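Local coordinates for aminoglycoside phosphotransferase (Streptomyces rimosus, PDB 6FUC), which probably phosphorylates streptomycin at the 3''-hydroxyl with ATP as phosphate donor, a modification that confers resistance to the antibiotic, at residues Pro126-Leu131 against Leu213-Pro218. Numbering follows the deposited sequence. Where two conformers were deposited one is given.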
loop_
_atom_site.group_PDB
_atom_site.type_symbol
_atom_site.label_atom_id
_atom_site.label_comp_id
_atom_site.label_asym_id
_atom_site.label_seq_id
_atom_site.Cartn_x
_atom_site.Cartn_y
_atom_site.Cartn_z
ATOM N N PRO A 126 11.679 -12.681 0.423
ATOM C CA PRO A 126 12.032 -12.769 -0.987
ATOM C C PRO A 126 11.949 -11.452 -1.743
ATOM O O PRO A 126 12.452 -11.344 -2.870
ATOM C CB PRO A 126 10.885 -13.699 -1.580
ATOM C CG PRO A 126 10.456 -14.460 -0.434
ATOM C CD PRO A 126 10.513 -13.568 0.741
ATOM N N PHE A 127 11.280 -10.482 -1.147
ATOM C CA PHE A 127 10.832 -9.279 -1.883
ATOM C C PHE A 127 11.504 -8.036 -1.318
ATOM O O PHE A 127 11.763 -7.926 -0.110
ATOM C CB PHE A 127 9.324 -9.134 -1.704
ATOM C CG PHE A 127 8.583 -10.389 -2.062
ATOM C CD1 PHE A 127 8.492 -10.799 -3.338
ATOM C CD2 PHE A 127 8.022 -11.162 -1.076
ATOM C CE1 PHE A 127 7.829 -11.971 -3.686
ATOM C CE2 PHE A 127 7.361 -12.333 -1.394
ATOM C CZ PHE A 127 7.275 -12.762 -2.698
ATOM N N THR A 128 11.713 -7.081 -2.224
ATOM C CA THR A 128 12.268 -5.789 -1.868
ATOM C C THR A 128 11.437 -4.649 -2.446
ATOM O O THR A 128 10.888 -4.759 -3.535
ATOM C CB THR A 128 13.711 -5.665 -2.323
ATOM O OG1 THR A 128 13.771 -5.612 -3.761
ATOM C CG2 THR A 128 14.592 -6.714 -1.735
ATOM N N ARG A 129 11.420 -3.538 -1.725
ATOM C CA ARG A 129 10.949 -2.245 -2.293
ATOM C C ARG A 129 11.896 -1.170 -1.761
ATOM O O ARG A 129 11.512 -0.148 -1.224
ATOM C CB ARG A 129 9.480 -1.933 -1.977
ATOM C CG ARG A 129 9.111 -1.861 -0.533
ATOM C CD ARG A 129 8.155 -0.734 -0.259
ATOM N NE ARG A 129 8.853 0.552 -0.507
ATOM C CZ ARG A 129 8.275 1.748 -0.525
ATOM N NH1 ARG A 129 6.968 1.943 -0.403
ATOM N NH2 ARG A 129 9.065 2.811 -0.573
ATOM N N GLU A 130 13.198 -1.436 -1.913
ATOM C CA GLU A 130 14.223 -0.616 -1.357
ATOM C C GLU A 130 14.366 0.677 -2.160
ATOM O O GLU A 130 13.845 0.811 -3.279
ATOM C CB GLU A 130 15.546 -1.384 -1.200
ATOM C CG GLU A 130 15.497 -2.417 -0.097
ATOM C CD GLU A 130 16.489 -3.504 -0.212
ATOM O OE1 GLU A 130 16.994 -3.781 -1.374
ATOM O OE2 GLU A 130 16.786 -4.158 0.816
ATOM N N LEU A 131 15.099 1.623 -1.564
ATOM C CA LEU A 131 15.058 2.965 -2.104
ATOM C C LEU A 131 15.627 3.025 -3.507
ATOM O O LEU A 131 15.184 3.832 -4.317
ATOM C CB LEU A 131 15.814 3.882 -1.133
ATOM C CG LEU A 131 15.872 5.329 -1.543
ATOM C CD1 LEU A 131 14.516 5.913 -1.839
ATOM C CD2 LEU A 131 16.556 6.084 -0.443
ATOM N N LEU A 213 4.915 -5.071 -1.188
ATOM C CA LEU A 213 5.513 -5.643 0.031
ATOM C C LEU A 213 7.001 -5.913 -0.217
ATOM O O LEU A 213 7.406 -6.411 -1.273
ATOM C CB LEU A 213 4.773 -6.917 0.357
ATOM C CG LEU A 213 5.289 -7.701 1.545
ATOM C CD1 LEU A 213 4.229 -8.165 2.520
ATOM C CD2 LEU A 213 6.300 -8.643 1.255
ATOM N N GLY A 214 7.825 -5.625 0.794
ATOM C CA GLY A 214 9.230 -5.990 0.696
ATOM C C GLY A 214 10.074 -5.187 1.612
ATOM O O GLY A 214 9.611 -4.220 2.250
ATOM N N ARG A 215 11.374 -5.513 1.652
ATOM C CA ARG A 215 12.322 -4.765 2.446
ATOM C C ARG A 215 12.290 -3.289 2.087
ATOM O O ARG A 215 12.339 -2.921 0.905
ATOM C CB ARG A 215 13.750 -5.241 2.147
ATOM C CG ARG A 215 14.094 -6.573 2.766
ATOM C CD ARG A 215 15.581 -6.827 2.789
ATOM N NE ARG A 215 16.205 -7.043 1.502
ATOM C CZ ARG A 215 16.293 -8.241 0.925
ATOM N NH1 ARG A 215 15.705 -9.278 1.503
ATOM N NH2 ARG A 215 16.935 -8.403 -0.210
ATOM N N ALA A 216 12.360 -2.433 3.123
ATOM C CA ALA A 216 12.532 -1.024 2.984
ATOM C C ALA A 216 12.729 -0.422 4.377
ATOM O O ALA A 216 12.579 -1.093 5.396
ATOM C CB ALA A 216 11.350 -0.356 2.277
ATOM N N ASP A 217 13.050 0.866 4.422
ATOM C CA ASP A 217 13.062 1.598 5.666
ATOM C C ASP A 217 11.630 1.598 6.260
ATOM O O ASP A 217 10.677 1.811 5.501
ATOM C CB ASP A 217 13.534 3.029 5.349
ATOM C CG ASP A 217 13.723 3.918 6.530
ATOM O OD1 ASP A 217 12.832 4.059 7.390
ATOM O OD2 ASP A 217 14.786 4.516 6.618
ATOM N N PRO A 218 11.478 1.403 7.579
ATOM C CA PRO A 218 10.096 1.439 8.118
ATOM C C PRO A 218 9.321 2.707 7.810
ATOM O O PRO A 218 8.097 2.675 7.788
ATOM C CB PRO A 218 10.316 1.265 9.603
ATOM C CG PRO A 218 11.742 1.632 9.869
ATOM C CD PRO A 218 12.484 1.180 8.614
HETATM O O HOH W 1 8.210 -4.474 -3.768
HETATM O O HOH W 2 18.364 -6.100 -1.197
#
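Arg215 reaches across to Glu130 and lays its guanidinium against Thr128. Its NE donates to Glu130 OE2 at 3.0 Å in a salt bridge: the oxygen lies near the guanidinium plane, but the nitrogen meets it from above the carboxylate plane, the two planes being 53° apart. Water 2 bridges the remaining carboxylate oxygen and NH2, donating to Glu130 OE1 and accepting from Arg215 NH2. Over one guanidinium face sits Thr128 CG2, 3.3 Å from Arg215 NH2. A bend in the arginine chain (chi3 -69°) turns the group back over the methyl, and its NH1 is held by the carbonyl of Pro122. The backbones themselves form a single parallel beta bridge, Arg215 N to Phe127 O (3.0 Å) and Arg129 N to Arg215 O (2.9 Å). In this kinase-like fold the bridge joins the loop before helix 131-143 to strand 214-216, whose other neighbour is strand 184-186. Gly214 runs close against Thr128, their CA atoms 4.0 Å apart. Arg129 CG, set between its backbone N and carbonyl carbon (chi1 59°), packs 3.7 Å from Gly214 O; farther along, Arg129 NE lies 3.8 Å from Ala216 CB, while NH1 donates a hydrogen bond to the carbonyl of Gly188. Phe127 CD2 meets Leu213 CD2 obliquely at 3.8 Å, next to helix 50-63, and Pro126 CB covers one face of the phenyl ring.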